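Local coordinates for putative sugar ABC transporter, substrate-binding protein (Clostridium phytofermentans, PDB 4WZZ) that binds L-rhamnose in the cleft between its two lobes and probably serves as the substrate-binding component of a sugar ABC transporter, at residues Ile115-Asn120 with Ile137-Leu142; Asn120-Leu125 with Thr189-Asn194; Ser141-Thr146 with Val155-Thr160; Ile300-Leu305 with Ile351-Pro356. All coordinates share one frame; numbering follows the deposited sequence.

Overall arrangement
Contacts 1, 3 and 4 are buried and all reach the same mixed sheet; contact 2, only partly buried, ties the loop that follows strand 114-117 to the start of helix 191-203. Contact 1 pairs strands 114-117 and 138-142 through backbone bonds; contact 3 takes over strand 138-142, pairs it with 154-156 and ends on the sugar, their centres about 10 Å apart. In contact 4 the neighbouring strand 349-352 meets helix 299-315 through side-chain packing without a hydrogen bond. Contact 2 relies instead on threonine hydroxyls and waters. Contacts 2 and 3 both touch the rhamnose, with amide donors in one and a carboxylate acceptor in the other.

Contact 1 of 4, residues Ile115-Asn120 with Ile137-Leu142; sequences IAIAAN and IHVLSL
Ile-115 opens the pairing of two parallel strands, donating its N-H to His-138 O at 2.8 Å. Its carbonyl accepts from Leu-140 N, nearly straight at 175°, which fixes the bridge between Ile-115 and Val-139. On the side-chain side, Ile-115 CG1 lies 3.9 Å from Ile-137 CG2, the two isoleucines meeting at an oblique angle. Ala-116 projects to the other face, where its CB is touched by Leu-140 CD2 at 3.7 Å. Next, Ile-117 N bonds to Leu-140 O, and Ile-117 O accepts two donors. Ser-141 OG reaches this oxygen at 2.9 Å, nearly in line with the carbonyl, because its first torsion sets OG anti to the backbone N and beside the carbonyl carbon. Leu-142 N comes at 3.0 Å from 50° above the carbonyl plane. One buried oxygen is therefore gripped by a hydroxyl and an amide arriving from different directions. At Ala-118 the regular pairing ends: its CA meets Leu-142 O at 3.1 Å in a C-H...O contact, and CB lies near the same oxygen. The short strand axes run 24° apart, a modest twist between the strands of a beta-alpha-beta unit whose connecting helix is 126-134. Ile-115, Ile-117 and Ile-137 pack on helix 97-110, while Leu-140 and Leu-142 face helix 299-315; strand 56-60 continues the sheet beyond strand 114-117, bonding to Ala-116 and Ala-118.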
loop_
_atom_site.group_PDB
_atom_site.type_symbol
_atom_site.label_atom_id
_atom_site.label_comp_id
_atom_site.label_asym_id
_atom_site.label_seq_id
_atom_site.Cartn_x
_atom_site.Cartn_y
_atom_site.Cartn_z
ATOM N N ILE A 115 0.018 -12.180 14.384
ATOM C CA ILE A 115 -0.729 -11.856 13.169
ATOM C C ILE A 115 -0.242 -10.513 12.642
ATOM O O ILE A 115 -0.163 -9.536 13.387
ATOM C CB ILE A 115 -2.250 -11.793 13.454
ATOM C CG1 ILE A 115 -2.778 -13.192 13.757
ATOM C CG2 ILE A 115 -3.029 -11.174 12.269
ATOM C CD1 ILE A 115 -4.216 -13.206 14.174
ATOM N N ALA A 116 0.110 -10.480 11.359
ATOM C CA ALA A 116 0.457 -9.243 10.678
ATOM C C ALA A 116 -0.626 -9.031 9.643
ATOM O O ALA A 116 -0.842 -9.895 8.807
ATOM C CB ALA A 116 1.825 -9.364 10.000
ATOM N N ILE A 117 -1.311 -7.895 9.700
ATOM C CA ILE A 117 -2.463 -7.698 8.840
ATOM C C ILE A 117 -2.471 -6.364 8.085
ATOM O O ILE A 117 -2.143 -5.319 8.633
ATOM C CB ILE A 117 -3.750 -7.891 9.630
ATOM C CG1 ILE A 117 -4.963 -7.794 8.703
ATOM C CG2 ILE A 117 -3.830 -6.918 10.813
ATOM C CD1 ILE A 117 -6.183 -8.541 9.223
ATOM N N ALA A 118 -2.837 -6.452 6.807
ATOM C CA ALA A 118 -3.044 -5.296 5.941
ATOM C C ALA A 118 -4.543 -5.085 5.842
ATOM O O ALA A 118 -5.247 -5.838 5.157
ATOM C CB ALA A 118 -2.455 -5.544 4.570
ATOM N N ALA A 119 -5.033 -4.081 6.567
ATOM C CA ALA A 119 -6.455 -3.952 6.840
ATOM C C ALA A 119 -7.296 -3.516 5.669
ATOM O O ALA A 119 -6.954 -2.563 4.965
ATOM C CB ALA A 119 -6.676 -2.958 8.005
ATOM N N ASN A 120 -8.420 -4.197 5.485
ATOM C CA ASN A 120 -9.409 -3.800 4.478
ATOM C C ASN A 120 -10.416 -2.801 5.021
ATOM O O ASN A 120 -11.224 -2.240 4.273
ATOM C CB ASN A 120 -10.140 -5.019 3.939
ATOM C CG ASN A 120 -9.261 -5.869 3.046
ATOM O OD1 ASN A 120 -8.342 -5.363 2.405
ATOM N ND2 ASN A 120 -9.535 -7.159 2.999
ATOM N N ILE A 137 -2.081 -13.404 21.301
ATOM C CA ILE A 137 -1.463 -13.207 19.992
ATOM C C ILE A 137 -1.019 -11.756 19.742
ATOM O O ILE A 137 -1.793 -10.816 19.889
ATOM C CB ILE A 137 -2.419 -13.639 18.878
ATOM C CG1 ILE A 137 -2.821 -15.098 19.098
ATOM C CG2 ILE A 137 -1.767 -13.419 17.496
ATOM C CD1 ILE A 137 -3.878 -15.642 18.142
ATOM N N HIS A 138 0.246 -11.592 19.377
ATOM C CA HIS A 138 0.764 -10.285 19.004
ATOM C C HIS A 138 0.133 -9.859 17.694
ATOM O O HIS A 138 0.205 -10.588 16.714
ATOM C CB HIS A 138 2.279 -10.342 18.818
ATOM C CG HIS A 138 3.024 -10.665 20.077
ATOM N ND1 HIS A 138 3.468 -9.694 20.943
ATOM C CD2 HIS A 138 3.415 -11.849 20.602
ATOM C CE1 HIS A 138 4.077 -10.267 21.969
ATOM N NE2 HIS A 138 4.064 -11.575 21.783
ATOM N N VAL A 139 -0.468 -8.673 17.670
ATOM C CA VAL A 139 -1.010 -8.159 16.410
ATOM C C VAL A 139 -0.189 -6.979 15.898
ATOM O O VAL A 139 0.019 -5.999 16.613
ATOM C CB VAL A 139 -2.477 -7.741 16.544
ATOM C CG1 VAL A 139 -2.985 -7.189 15.197
ATOM C CG2 VAL A 139 -3.329 -8.911 16.992
ATOM N N LEU A 140 0.259 -7.092 14.655
ATOM C CA LEU A 140 1.004 -6.049 13.958
ATOM C C LEU A 140 0.225 -5.748 12.676
ATOM O O LEU A 140 -0.484 -6.608 12.165
ATOM C CB LEU A 140 2.406 -6.579 13.622
ATOM C CG LEU A 140 3.337 -5.766 12.742
ATOM C CD1 LEU A 140 4.768 -5.963 13.170
ATOM C CD2 LEU A 140 3.153 -6.155 11.270
ATOM N N SER A 141 0.326 -4.525 12.177
ATOM C CA SER A 141 -0.342 -4.193 10.932
ATOM C C SER A 141 0.718 -3.700 9.958
ATOM O O SER A 141 1.735 -3.154 10.384
ATOM C CB SER A 141 -1.415 -3.140 11.222
ATOM O OG SER A 141 -2.117 -2.751 10.076
ATOM N N LEU A 142 0.491 -3.924 8.657
ATOM C CA LEU A 142 1.371 -3.427 7.603
ATOM C C LEU A 142 0.534 -3.015 6.397
ATOM O O LEU A 142 -0.584 -3.503 6.219
ATOM C CB LEU A 142 2.432 -4.452 7.164
ATOM C CG LEU A 142 2.011 -5.591 6.228
ATOM C CD1 LEU A 142 3.218 -6.367 5.722
ATOM C CD2 LEU A 142 1.041 -6.530 6.923
#

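Contact 2 of 4, residues Asn120-Leu125 with Thr189-Asn194; sequences NDTDAL and TATNQN. With RAM (alpha-L-rhamnopyranose), chain B.
Asn-120 and Ala-190 bring their CA atoms within 4.8 Å, and Asp-121 and Thr-189 theirs within 5.0 Å, where the loop after strand 114-117 passes the turn leading into helix 191-203. Thr-189 OG1 donates to Asn-120 O at 2.7 Å (C=O...OG1 angle 170°). Its first torsion of 53° places OG1 between the backbone N and the carbonyl carbon and turns CG2 to the carboxylate of Asp-121, whose OD2 lies 3.5 Å from that methyl. The other oxygen, Asp-121 OD1, is held within its own loop: Asp-123 N and Ala-124 N reach it from opposite faces of the carboxylate plane, an Asx turn and an Asx motif sharing one acceptor. Farther along, Thr-122 and Thr-191 cross at about a right angle. Their hydroxyls are hydrogen-bonded, OG1 to OG1, at 2.9 Å, and their CG2 methyls meet at 3.8 Å. Thr-191 OG1 is also bonded to Ala-145 O. One water accepts from Thr-122 N and donates to Thr-189 O; a second links Thr-122 OG1 with Asn-194 ND2. On the first turn of the helix, Asn-192 ND2 donates to rhamnose O3 at 2.9 Å and Gln-193 NE2 to rhamnose O2 at 3.0 Å; Lys-62 NZ holds Asn-192 OD1, and Gln-193 NE2 also bonds Pro-247 O. Since threonines and waters join the loop to residues on both sides of these two amides in sequence, Thr-189 and Thr-191 before and Asn-194 after, the polar seam probably helps to set the start of the helix against the sugar.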
loop_
_atom_site.group_PDB
_atom_site.type_symbol
_atom_site.label_atom_id
_atom_site.label_comp_id
_atom_site.label_asym_id
_atom_site.label_seq_id
_atom_site.Cartn_x
_atom_site.Cartn_y
_atom_site.Cartn_z
ATOM N N ASN A 120 -8.420 -4.197 5.485
ATOM C CA ASN A 120 -9.409 -3.800 4.478
ATOM C C ASN A 120 -10.416 -2.801 5.021
ATOM O O ASN A 120 -11.224 -2.240 4.273
ATOM C CB ASN A 120 -10.140 -5.019 3.939
ATOM C CG ASN A 120 -9.261 -5.869 3.046
ATOM O OD1 ASN A 120 -8.342 -5.363 2.405
ATOM N ND2 ASN A 120 -9.535 -7.159 2.999
ATOM N N ASP A 121 -10.361 -2.574 6.326
ATOM C CA ASP A 121 -11.232 -1.602 6.989
ATOM C C ASP A 121 -10.532 -1.238 8.285
ATOM O O ASP A 121 -9.909 -2.096 8.932
ATOM C CB ASP A 121 -12.605 -2.207 7.263
ATOM C CG ASP A 121 -13.612 -1.189 7.835
ATOM O OD1 ASP A 121 -13.512 -0.831 9.032
ATOM O OD2 ASP A 121 -14.516 -0.774 7.083
ATOM N N THR A 122 -10.619 0.031 8.661
ATOM C CA THR A 122 -9.814 0.528 9.749
ATOM C C THR A 122 -10.348 0.028 11.095
ATOM O O THR A 122 -9.575 -0.206 12.032
ATOM C CB THR A 122 -9.806 2.062 9.729
ATOM O OG1 THR A 122 -9.738 2.505 8.362
ATOM C CG2 THR A 122 -8.621 2.587 10.498
ATOM N N ASP A 123 -11.664 -0.158 11.165
ATOM C CA ASP A 123 -12.347 -0.416 12.436
ATOM C C ASP A 123 -13.051 -1.780 12.563
ATOM O O ASP A 123 -13.209 -2.311 13.667
ATOM C CB ASP A 123 -13.386 0.675 12.668
ATOM C CG ASP A 123 -12.760 2.045 12.897
ATOM O OD1 ASP A 123 -11.676 2.130 13.503
ATOM O OD2 ASP A 123 -13.361 3.044 12.463
ATOM N N ALA A 124 -13.498 -2.326 11.442
ATOM C CA ALA A 124 -14.329 -3.529 11.437
ATOM C C ALA A 124 -13.595 -4.761 11.944
ATOM O O ALA A 124 -14.223 -5.719 12.400
ATOM C CB ALA A 124 -14.879 -3.775 10.034
ATOM N N LEU A 125 -12.270 -4.739 11.883
ATOM C CA LEU A 125 -11.484 -5.894 12.306
ATOM C C LEU A 125 -11.228 -5.913 13.811
ATOM O O LEU A 125 -10.627 -6.859 14.330
ATOM C CB LEU A 125 -10.144 -5.899 11.570
ATOM C CG LEU A 125 -10.202 -5.709 10.057
ATOM C CD1 LEU A 125 -8.784 -5.689 9.528
ATOM C CD2 LEU A 125 -11.012 -6.826 9.411
ATOM N N THR A 189 -13.195 1.344 1.818
ATOM C CA THR A 189 -12.875 1.198 3.223
ATOM C C THR A 189 -11.384 1.033 3.517
ATOM O O THR A 189 -10.994 1.005 4.692
ATOM C CB THR A 189 -13.591 -0.039 3.789
ATOM O OG1 THR A 189 -13.280 -1.170 2.972
ATOM C CG2 THR A 189 -15.103 0.185 3.789
ATOM N N ALA A 190 -10.553 0.952 2.479
ATOM C CA ALA A 190 -9.139 0.666 2.669
ATOM C C ALA A 190 -8.453 1.819 3.369
ATOM O O ALA A 190 -8.458 2.956 2.903
ATOM C CB ALA A 190 -8.467 0.411 1.327
ATOM N N THR A 191 -7.853 1.522 4.504
ATOM C CA THR A 191 -7.223 2.557 5.301
ATOM C C THR A 191 -6.152 3.302 4.548
ATOM O O THR A 191 -6.084 4.528 4.637
ATOM C CB THR A 191 -6.603 1.938 6.581
ATOM O OG1 THR A 191 -7.560 1.041 7.143
ATOM C CG2 THR A 191 -6.214 3.026 7.565
ATOM N N ASN A 192 -5.288 2.577 3.836
ATOM C CA ASN A 192 -4.180 3.259 3.177
ATOM C C ASN A 192 -4.630 4.197 2.068
ATOM O O ASN A 192 -4.236 5.373 2.060
ATOM C CB ASN A 192 -3.054 2.303 2.704
ATOM C CG ASN A 192 -3.526 1.175 1.821
ATOM O OD1 ASN A 192 -4.720 0.967 1.597
ATOM N ND2 ASN A 192 -2.558 0.395 1.323
ATOM N N GLN A 193 -5.445 3.734 1.135
ATOM C CA GLN A 193 -5.900 4.666 0.097
ATOM C C GLN A 193 -6.634 5.824 0.718
ATOM O O GLN A 193 -6.475 6.957 0.310
ATOM C CB GLN A 193 -6.780 4.000 -0.955
ATOM C CG GLN A 193 -5.984 3.286 -2.040
ATOM C CD GLN A 193 -5.647 1.846 -1.713
ATOM O OE1 GLN A 193 -6.274 1.215 -0.863
ATOM N NE2 GLN A 193 -4.696 1.287 -2.458
ATOM N N ASN A 194 -7.461 5.560 1.723
ATOM C CA ASN A 194 -8.196 6.664 2.310
ATOM C C ASN A 194 -7.254 7.700 2.948
ATOM O O ASN A 194 -7.512 8.918 2.877
ATOM C CB ASN A 194 -9.217 6.143 3.315
ATOM C CG ASN A 194 -10.418 5.506 2.635
ATOM O OD1 ASN A 194 -10.639 5.679 1.426
ATOM N ND2 ASN A 194 -11.204 4.768 3.405
HETATM C C1 RAM B . -2.617 -2.279 -3.915
HETATM C C2 RAM B . -3.090 -2.477 -2.480
HETATM C C3 RAM B . -2.032 -2.067 -1.455
HETATM C C4 RAM B . -1.447 -0.699 -1.786
HETATM C C5 RAM B . -0.984 -0.655 -3.242
HETATM C C6 RAM B . -0.490 0.728 -3.635
HETATM O O1 RAM B . -1.654 -3.231 -4.204
HETATM O O2 RAM B . -4.246 -1.708 -2.351
HETATM O O3 RAM B . -2.657 -2.104 -0.175
HETATM O O4 RAM B . -0.363 -0.421 -0.918
HETATM O O5 RAM B . -2.030 -1.004 -4.109
HETATM O O HOH W 1 -10.346 4.762 6.470
HETATM O O HOH W 2 -12.231 1.900 6.883
#

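Contact 3 of 4, residues Ser141-Thr146 with Val155-Thr160; sequences SLDSAT and VNQAGT. With RAM (alpha-L-rhamnopyranose), chain B.
Asp-143 and Gln-157 meet at the cleft end of the parallel strands 138-142 and 154-156 in the periplasmic-binding-protein fold. The two side chains cross at a slant, yet the planes of carboxylate and amide are nearly parallel, 13° apart, but offset. Gln-157 NE2 donates to Asp-143 OD1 at 2.9 Å in a bent bond, meeting it on the anti side and 23° out of the carboxylate plane; a weak bond runs from the same NE2 to Asp-143 O. The bend in the glutamine chain (second torsion -96°) carries the amide back to the aspartate. Behind them the backbone ladder is short: Val-155 N bonds to Ser-141 O at 2.8 Å, and Asp-143 N to Val-155 O at 3.2 Å. Leu-142 and Val-155 form the bridge between the strands, their CB atoms 4.1 Å apart. Tyr-68 OH gives OD1 a further bond, so the glutamine and tyrosine together would steady the carboxylate that grips the ligand; Trp-196, also of the rhamnose pocket, lies against Gln-157. Asp-143 receives two neighbouring sugar hydroxyls, one on each oxygen: rhamnose O4 donates to OD1 at 2.7 Å and rhamnose O3 to OD2 at 2.6 Å.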
loop_
_atom_site.group_PDB
_atom_site.type_symbol
_atom_site.label_atom_id
_atom_site.label_comp_id
_atom_site.label_asym_id
_atom_site.label_seq_id
_atom_site.Cartn_x
_atom_site.Cartn_y
_atom_site.Cartn_z
ATOM N N SER A 141 0.326 -4.525 12.177
ATOM C CA SER A 141 -0.342 -4.193 10.932
ATOM C C SER A 141 0.718 -3.700 9.958
ATOM O O SER A 141 1.735 -3.154 10.384
ATOM C CB SER A 141 -1.415 -3.140 11.222
ATOM O OG SER A 141 -2.117 -2.751 10.076
ATOM N N LEU A 142 0.491 -3.924 8.657
ATOM C CA LEU A 142 1.371 -3.427 7.603
ATOM C C LEU A 142 0.534 -3.015 6.397
ATOM O O LEU A 142 -0.584 -3.503 6.219
ATOM C CB LEU A 142 2.432 -4.452 7.164
ATOM C CG LEU A 142 2.011 -5.591 6.228
ATOM C CD1 LEU A 142 3.218 -6.367 5.722
ATOM C CD2 LEU A 142 1.041 -6.530 6.923
ATOM N N ASP A 143 1.102 -2.129 5.578
ATOM C CA ASP A 143 0.546 -1.750 4.260
ATOM C C ASP A 143 -0.691 -0.877 4.401
ATOM O O ASP A 143 -0.763 0.223 3.835
ATOM C CB ASP A 143 0.241 -3.001 3.427
ATOM C CG ASP A 143 -0.289 -2.681 2.046
ATOM O OD1 ASP A 143 0.290 -1.815 1.360
ATOM O OD2 ASP A 143 -1.275 -3.328 1.661
ATOM N N SER A 144 -1.671 -1.374 5.139
ATOM C CA SER A 144 -2.916 -0.656 5.382
ATOM C C SER A 144 -3.290 -0.859 6.852
ATOM O O SER A 144 -3.445 -1.991 7.321
ATOM C CB SER A 144 -4.008 -1.184 4.441
ATOM O OG SER A 144 -5.253 -0.534 4.653
ATOM N N ALA A 145 -3.404 0.238 7.583
ATOM C CA ALA A 145 -3.462 0.156 9.045
ATOM C C ALA A 145 -4.828 -0.270 9.584
ATOM O O ALA A 145 -5.873 0.212 9.131
ATOM C CB ALA A 145 -3.066 1.505 9.657
ATOM N N THR A 146 -4.807 -1.152 10.584
ATOM C CA THR A 146 -5.944 -1.302 11.472
ATOM C C THR A 146 -5.891 -0.096 12.388
ATOM O O THR A 146 -4.880 0.603 12.441
ATOM C CB THR A 146 -5.831 -2.519 12.390
ATOM O OG1 THR A 146 -4.637 -2.394 13.177
ATOM C CG2 THR A 146 -5.776 -3.794 11.580
ATOM N N VAL A 155 3.359 -0.934 10.277
ATOM C CA VAL A 155 4.542 -0.847 9.435
ATOM C C VAL A 155 4.095 -0.207 8.144
ATOM O O VAL A 155 3.359 -0.813 7.360
ATOM C CB VAL A 155 5.204 -2.207 9.181
ATOM C CG1 VAL A 155 6.456 -2.029 8.337
ATOM C CG2 VAL A 155 5.559 -2.861 10.499
ATOM N N ASN A 156 4.540 1.034 7.945
ATOM C CA ASN A 156 4.085 1.891 6.830
ATOM C C ASN A 156 5.166 1.954 5.758
ATOM O O ASN A 156 6.352 2.172 6.064
ATOM C CB ASN A 156 3.810 3.310 7.369
ATOM C CG ASN A 156 2.836 4.098 6.517
ATOM O OD1 ASN A 156 2.543 3.736 5.378
ATOM N ND2 ASN A 156 2.334 5.214 7.068
ATOM N N GLN A 157 4.766 1.722 4.500
ATOM C CA GLN A 157 5.676 1.718 3.355
ATOM C C GLN A 157 6.391 3.042 3.149
ATOM O O GLN A 157 7.521 3.088 2.684
ATOM C CB GLN A 157 4.898 1.366 2.083
ATOM C CG GLN A 157 3.529 2.049 1.960
ATOM C CD GLN A 157 2.401 1.181 2.428
ATOM O OE1 GLN A 157 2.333 0.831 3.604
ATOM N NE2 GLN A 157 1.520 0.801 1.520
ATOM N N ALA A 158 5.722 4.134 3.483
ATOM C CA ALA A 158 6.303 5.467 3.317
ATOM C C ALA A 158 5.481 6.414 4.151
ATOM O O ALA A 158 4.388 6.069 4.578
ATOM C CB ALA A 158 6.301 5.886 1.848
ATOM N N GLY A 159 5.992 7.613 4.424
ATOM C CA GLY A 159 5.170 8.590 5.100
ATOM C C GLY A 159 3.899 8.869 4.293
ATOM O O GLY A 159 3.938 9.092 3.083
ATOM N N THR A 160 2.759 8.876 4.968
ATOM C CA THR A 160 1.488 9.151 4.297
ATOM C C THR A 160 1.558 10.467 3.522
ATOM O O THR A 160 1.170 10.571 2.356
ATOM C CB THR A 160 0.356 9.186 5.309
ATOM O OG1 THR A 160 0.304 7.929 6.002
ATOM C CG2 THR A 160 -0.955 9.431 4.619
HETATM C C1 RAM B . -2.617 -2.279 -3.915
HETATM C C2 RAM B . -3.090 -2.477 -2.480
HETATM C C3 RAM B . -2.032 -2.067 -1.455
HETATM C C4 RAM B . -1.447 -0.699 -1.786
HETATM C C5 RAM B . -0.984 -0.655 -3.242
HETATM C C6 RAM B . -0.490 0.728 -3.635
HETATM O O1 RAM B . -1.654 -3.231 -4.204
HETATM O O2 RAM B . -4.246 -1.708 -2.351
HETATM O O3 RAM B . -2.657 -2.104 -0.175
HETATM O O4 RAM B . -0.363 -0.421 -0.918
HETATM O O5 RAM B . -2.030 -1.004 -4.109
HETATM O O HOH W 3 -0.110 2.854 4.544
#

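Contact 4 of 4, residues Ile300-Leu305 with Ile351-Pro356; sequences IQLGNL and IILGAP
Helix 299-315 packs against strand 349-352 and the residues that follow it, and the join is one of van der Waals packing, with no hydrogen bond between the segments. Leu-353 points into the helix and spreads its methyls over Gln-301, Leu-302 and Leu-305. CD1 lies 3.8 Å from Gln-301 O and 3.9 Å from Leu-305 CD2, while CD2 sits 3.9 Å from Leu-302 CA and 4.0 Å from Leu-302 CB. One branch lies by Gln-301 O and Leu-305, the other over Leu-302. In the alpha/beta architecture of this lobe the helix covers one face of the mixed sheet, in which 349-352 lies between strand 154-156, its partner through backbone bonds from Ile-351 and Leu-353 to Asn-156, and strand 338-343. In Leu-305, one turn beyond Gln-301, the first torsion (176°) swings CG away from the backbone N and the second (59°) leaves CD2 as the extended branch. That single methyl touches Leu-353 CA at 3.8 Å and Ile-351 CG2 at 3.8 Å, and the Leu-305 and Ile-351 side chains run askew to each other. Phe-326 and Tyr-339 from strands 325-327 and 338-343 pack on both Leu-305 and Ile-351, and Leu-302 also rests against Tyr-68 and Asp-143 of the rhamnose pocket.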
loop_
_atom_site.group_PDB
_atom_site.type_symbol
_atom_site.label_atom_id
_atom_site.label_comp_id
_atom_site.label_asym_id
_atom_site.label_seq_id
_atom_site.Cartn_x
_atom_site.Cartn_y
_atom_site.Cartn_z
ATOM N N ILE A 300 8.454 -6.244 -1.181
ATOM C CA ILE A 300 9.160 -7.361 -0.578
ATOM C C ILE A 300 9.828 -6.900 0.721
ATOM O O ILE A 300 9.733 -7.544 1.764
ATOM C CB ILE A 300 10.212 -7.944 -1.532
ATOM C CG1 ILE A 300 9.543 -8.388 -2.830
ATOM C CG2 ILE A 300 10.932 -9.100 -0.875
ATOM C CD1 ILE A 300 10.506 -8.801 -3.896
ATOM N N GLN A 301 10.498 -5.754 0.655
ATOM C CA GLN A 301 11.123 -5.191 1.836
ATOM C C GLN A 301 10.100 -4.731 2.870
ATOM O O GLN A 301 10.372 -4.806 4.083
ATOM C CB GLN A 301 12.062 -4.044 1.449
ATOM C CG GLN A 301 13.274 -4.540 0.676
ATOM C CD GLN A 301 14.243 -3.442 0.294
ATOM O OE1 GLN A 301 13.844 -2.331 -0.006
ATOM N NE2 GLN A 301 15.526 -3.770 0.266
ATOM N N LEU A 302 8.917 -4.293 2.423
ATOM C CA LEU A 302 7.846 -3.961 3.359
ATOM C C LEU A 302 7.533 -5.230 4.140
ATOM O O LEU A 302 7.414 -5.217 5.374
ATOM C CB LEU A 302 6.601 -3.460 2.643
ATOM C CG LEU A 302 5.397 -3.207 3.553
ATOM C CD1 LEU A 302 5.723 -2.127 4.592
ATOM C CD2 LEU A 302 4.144 -2.792 2.780
ATOM N N GLY A 303 7.423 -6.339 3.418
ATOM C CA GLY A 303 7.183 -7.618 4.065
ATOM C C GLY A 303 8.332 -8.013 4.968
ATOM O O GLY A 303 8.104 -8.499 6.083
ATOM N N ASN A 304 9.567 -7.829 4.483
ATOM C CA ASN A 304 10.755 -8.125 5.290
ATOM C C ASN A 304 10.695 -7.385 6.624
ATOM O O ASN A 304 10.918 -7.970 7.681
ATOM C CB ASN A 304 12.059 -7.673 4.621
ATOM C CG ASN A 304 12.410 -8.406 3.337
ATOM O OD1 ASN A 304 13.223 -7.886 2.570
ATOM N ND2 ASN A 304 11.868 -9.599 3.107
ATOM N N LEU A 305 10.448 -6.078 6.567
ATOM C CA LEU A 305 10.529 -5.244 7.773
ATOM C C LEU A 305 9.420 -5.623 8.736
ATOM O O LEU A 305 9.620 -5.683 9.947
ATOM C CB LEU A 305 10.409 -3.764 7.392
ATOM C CG LEU A 305 10.388 -2.802 8.573
ATOM C CD1 LEU A 305 11.644 -2.937 9.401
ATOM C CD2 LEU A 305 10.223 -1.383 8.068
ATOM N N ILE A 351 6.191 2.354 12.193
ATOM C CA ILE A 351 7.551 2.268 11.700
ATOM C C ILE A 351 7.449 2.573 10.213
ATOM O O ILE A 351 6.652 1.945 9.525
ATOM C CB ILE A 351 8.082 0.834 11.889
ATOM C CG1 ILE A 351 8.170 0.498 13.386
ATOM C CG2 ILE A 351 9.439 0.652 11.232
ATOM C CD1 ILE A 351 8.159 -0.987 13.658
ATOM N N ILE A 352 8.262 3.499 9.717
ATOM C CA ILE A 352 8.191 3.901 8.325
ATOM C C ILE A 352 9.351 3.276 7.561
ATOM O O ILE A 352 10.514 3.545 7.864
ATOM C CB ILE A 352 8.211 5.431 8.168
ATOM C CG1 ILE A 352 6.984 6.053 8.851
ATOM C CG2 ILE A 352 8.241 5.791 6.684
ATOM C CD1 ILE A 352 6.948 7.571 8.829
ATOM N N LEU A 353 9.025 2.449 6.566
ATOM C CA LEU A 353 9.999 1.693 5.795
ATOM C C LEU A 353 11.043 2.563 5.134
ATOM O O LEU A 353 12.230 2.288 5.225
ATOM C CB LEU A 353 9.289 0.861 4.708
ATOM C CG LEU A 353 10.136 0.139 3.659
ATOM C CD1 LEU A 353 10.928 -1.027 4.266
ATOM C CD2 LEU A 353 9.231 -0.401 2.562
ATOM N N GLY A 354 10.590 3.611 4.450
ATOM C CA GLY A 354 11.459 4.426 3.623
ATOM C C GLY A 354 10.660 5.526 2.951
ATOM O O GLY A 354 9.513 5.747 3.305
ATOM N N ALA A 355 11.293 6.247 2.042
ATOM C CA ALA A 355 10.604 7.269 1.252
ATOM C C ALA A 355 9.941 6.610 0.064
ATOM O O ALA A 355 10.316 5.499 -0.340
ATOM C CB ALA A 355 11.580 8.338 0.773
ATOM N N PRO A 356 8.960 7.286 -0.532
ATOM C CA PRO A 356 8.492 6.792 -1.832
ATOM C C PRO A 356 9.615 6.856 -2.858
ATOM O O PRO A 356 10.550 7.684 -2.726
ATOM C CB PRO A 356 7.389 7.786 -2.228
ATOM C CG PRO A 356 7.110 8.599 -1.022
ATOM C CD PRO A 356 8.363 8.584 -0.184
#